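Local coordinates for DNA protection during starvation protein (Brevibacillus brevis, PDB 1N1Q) that probably protects DNA in starved cells by binding it and by oxidising iron(II) with hydrogen peroxide and storing the iron(III) in a hollow dodecamer, at residues Ala61-Ser66 with Asp123-Asp128. Sequence-based numbering, arbitrary orientation.
With FEO (mu-oxo-diiron), chain E.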
ATOM      1  N   ALA A  61       2.496 -11.859  22.937  1.00 13.73           N
ATOM      2  CA  ALA A  61       1.042 -11.759  22.888  1.00 13.98           C
ATOM      3  C   ALA A  61       0.416 -12.955  22.171  1.00 14.28           C
ATOM      4  O   ALA A  61      -0.610 -13.483  22.590  1.00 13.70           O
ATOM      5  CB  ALA A  61       0.638 -10.471  22.196  1.00 13.74           C
ATOM      6  N   GLU A  62       1.034 -13.385  21.082  1.00 14.53           N
ATOM      7  CA  GLU A  62       0.493 -14.516  20.348  1.00 14.85           C
ATOM      8  C   GLU A  62       0.668 -15.840  21.071  1.00 14.52           C
ATOM      9  O   GLU A  62      -0.115 -16.764  20.858  1.00 14.22           O
ATOM     10  CB  GLU A  62       1.070 -14.545  18.928  1.00 15.11           C
ATOM     11  CG  GLU A  62       0.437 -13.439  18.098  1.00 15.88           C
ATOM     12  CD  GLU A  62       0.961 -13.331  16.690  1.00 16.71           C
ATOM     13  OE1 GLU A  62       1.939 -14.023  16.345  1.00 17.04           O
ATOM     14  OE2 GLU A  62       0.386 -12.528  15.927  1.00 15.17           O
ATOM     15  N   ARG A  63       1.668 -15.921  21.942  1.00 13.98           N
ATOM     16  CA  ARG A  63       1.863 -17.132  22.726  1.00 14.08           C
ATOM     17  C   ARG A  63       0.717 -17.148  23.748  1.00 13.70           C
ATOM     18  O   ARG A  63       0.162 -18.205  24.059  1.00 13.60           O
ATOM     19  CB  ARG A  63       3.231 -17.122  23.426  1.00 14.58           C
ATOM     20  CG  ARG A  63       3.514 -18.364  24.268  1.00 14.65           C
ATOM     21  CD  ARG A  63       3.423 -19.643  23.436  1.00 15.56           C
ATOM     22  NE  ARG A  63       3.354 -20.835  24.278  1.00 14.16           N
ATOM     23  CZ  ARG A  63       2.912 -22.016  23.864  1.00 15.89           C
ATOM     24  NH1 ARG A  63       2.502 -22.175  22.613  1.00 16.02           N
ATOM     25  NH2 ARG A  63       2.850 -23.031  24.712  1.00 14.97           N
ATOM     26  N   VAL A  64       0.359 -15.972  24.263  1.00 13.69           N
ATOM     27  CA  VAL A  64      -0.746 -15.869  25.219  1.00 13.57           C
ATOM     28  C   VAL A  64      -2.005 -16.422  24.554  1.00 13.57           C
ATOM     29  O   VAL A  64      -2.728 -17.233  25.130  1.00 13.20           O
ATOM     30  CB  VAL A  64      -1.015 -14.397  25.633  1.00 13.54           C
ATOM     31  CG1 VAL A  64      -2.365 -14.290  26.352  1.00 14.37           C
ATOM     32  CG2 VAL A  64       0.103 -13.894  26.541  1.00 13.89           C
ATOM     33  N   LEU A  65      -2.259 -15.973  23.333  1.00 13.48           N
ATOM     34  CA  LEU A  65      -3.420 -16.432  22.583  1.00 14.18           C
ATOM     35  C   LEU A  65      -3.360 -17.943  22.341  1.00 14.12           C
ATOM     36  O   LEU A  65      -4.371 -18.634  22.432  1.00 13.40           O
ATOM     37  CB  LEU A  65      -3.492 -15.707  21.235  1.00 14.49           C
ATOM     38  CG  LEU A  65      -3.814 -14.207  21.254  1.00 16.16           C
ATOM     39  CD1 LEU A  65      -3.402 -13.569  19.937  1.00 17.79           C
ATOM     40  CD2 LEU A  65      -5.301 -14.015  21.505  1.00 17.02           C
ATOM     41  N   SER A  66      -2.165 -18.443  22.035  1.00 14.21           N
ATOM     42  CA  SER A  66      -1.959 -19.858  21.770  1.00 14.34           C
ATOM     43  C   SER A  66      -2.238 -20.755  22.970  1.00 14.83           C
ATOM     44  O   SER A  66      -2.479 -21.950  22.795  1.00 14.72           O
ATOM     45  CB  SER A  66      -0.533 -20.094  21.271  1.00 14.62           C
ATOM     46  OG  SER A  66      -0.343 -19.470  20.014  1.00 14.24           O
ATOM     47  N   ASP A 123       4.391 -26.161  30.752  1.00 20.62           N
ATOM     48  CA  ASP A 123       4.244 -25.355  29.547  1.00 19.76           C
ATOM     49  C   ASP A 123       5.666 -25.024  29.085  1.00 19.48           C
ATOM     50  O   ASP A 123       6.135 -23.887  29.220  1.00 17.65           O
ATOM     51  CB  ASP A 123       3.465 -24.072  29.839  1.00 19.32           C
ATOM     52  CG  ASP A 123       3.195 -23.259  28.580  1.00 18.43           C
ATOM     53  OD1 ASP A 123       3.734 -23.636  27.514  1.00 13.52           O
ATOM     54  OD2 ASP A 123       2.464 -22.252  28.656  1.00 16.51           O
ATOM     55  N   GLU A 124       6.340 -26.040  28.557  1.00 19.01           N
ATOM     56  CA  GLU A 124       7.711 -25.921  28.084  1.00 19.98           C
ATOM     57  C   GLU A 124       7.860 -24.975  26.898  1.00 18.48           C
ATOM     58  O   GLU A 124       8.877 -24.290  26.773  1.00 18.65           O
ATOM     59  CB  GLU A 124       8.235 -27.294  27.686  1.00 21.12           C
ATOM     60  CG  GLU A 124       9.553 -27.690  28.326  1.00 26.55           C
ATOM     61  CD  GLU A 124       9.429 -27.943  29.818  1.00 33.86           C
ATOM     62  OE1 GLU A 124       8.371 -28.462  30.249  1.00 37.06           O
ATOM     63  OE2 GLU A 124      10.395 -27.639  30.554  1.00 39.98           O
ATOM     64  N   ALA A 125       6.853 -24.940  26.030  1.00 17.49           N
ATOM     65  CA  ALA A 125       6.892 -24.063  24.858  1.00 17.07           C
ATOM     66  C   ALA A 125       6.997 -22.614  25.313  1.00 16.38           C
ATOM     67  O   ALA A 125       7.741 -21.818  24.727  1.00 15.42           O
ATOM     68  CB  ALA A 125       5.640 -24.256  24.014  1.00 17.33           C
ATOM     69  N   THR A 126       6.250 -22.265  26.356  1.00 15.51           N
ATOM     70  CA  THR A 126       6.299 -20.904  26.865  1.00 15.25           C
ATOM     71  C   THR A 126       7.670 -20.639  27.487  1.00 15.50           C
ATOM     72  O   THR A 126       8.279 -19.594  27.244  1.00 15.07           O
ATOM     73  CB  THR A 126       5.209 -20.658  27.917  1.00 15.29           C
ATOM     74  OG1 THR A 126       3.929 -20.633  27.271  1.00 13.31           O
ATOM     75  CG2 THR A 126       5.451 -19.339  28.648  1.00 15.04           C
ATOM     76  N   ALA A 127       8.152 -21.592  28.280  1.00 14.84           N
ATOM     77  CA  ALA A 127       9.450 -21.456  28.920  1.00 15.64           C
ATOM     78  C   ALA A 127      10.538 -21.241  27.874  1.00 15.80           C
ATOM     79  O   ALA A 127      11.414 -20.387  28.049  1.00 15.69           O
ATOM     80  CB  ALA A 127       9.767 -22.701  29.755  1.00 15.57           C
ATOM     81  N   ASP A 128      10.479 -22.012  26.791  1.00 16.40           N
ATOM     82  CA  ASP A 128      11.472 -21.904  25.734  1.00 17.45           C
ATOM     83  C   ASP A 128      11.489 -20.528  25.069  1.00 17.62           C
ATOM     84  O   ASP A 128      12.560 -19.972  24.814  1.00 16.41           O
ATOM     85  CB  ASP A 128      11.235 -22.982  24.678  1.00 18.94           C
ATOM     86  CG  ASP A 128      12.372 -23.065  23.671  1.00 21.38           C
ATOM     87  OD1 ASP A 128      13.487 -23.444  24.072  1.00 27.29           O
ATOM     88  OD2 ASP A 128      12.147 -22.736  22.489  1.00 26.74           O
TER
HETATM   89 FE1  FEO E 516       1.339 -11.203  14.651  1.00 15.94          FE
HETATM   90 FE2  FEO E 516       2.063 -13.839  12.729  1.00 45.01          FE
HETATM   91  O   FEO E 516       1.999 -11.885  13.006  1.00 17.18           O
HETATM   92  O   HOH W   1       0.296 -14.050  11.455  1.00 38.80           O
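Arg63 reaches from helix 39-66 to the start of helix 124-148, where it meets Asp123, Ala125 and Thr126. Its bond from CA to CB points toward that helix. CG lies anti to the backbone N (chi1 -180°), and the chain then bends at chi2. CG and CD pass beside Thr126 OG1; Arg63 CG is 3.8 Å from Thr126 OG1. Arg63 NE donates to Thr126 OG1 at 3.1 Å, in a nearly straight bond within the guanidinium plane. Ala125 CB sits over one face of the group, toward its rim. This methyl is nearest Arg63 NH2, then CZ; Arg63 NH1 is 4.0 Å from Ala125 CB. Arg63 NH2 makes a salt bridge of 3.0 Å to Asp123 OD1, on the syn side of the carboxylate. The two planes are turned 57° apart.

Asp123 is the N-cap of helix 124-148. Asp123 OD1 also accepts from Thr126 N at 3.1 Å, and Thr126 OG1 donates to Asp123 OD2 at 2.6 Å. Thr126 OG1 thus donates a hydrogen bond to Asp123 OD2 and accepts one from Arg63 NE. The contact joins two helices of the ferritin-like four-helix bundle, near one end. Val9 of helix 4-33 packs on both Asp123 and Thr126. A methionine in place of Arg63 would probably leave Asp123 without its cationic mate and Thr126 OG1 without the NE donor.

Glu62, the preceding residue, serves the ferroxidase centre at the twofold subunit interface. Glu62 OE2 binds iron FE1 of the mu-oxo-diiron group at 2.1 Å. Asp58 of the same chain and His31 of a neighbouring subunit bind iron there too.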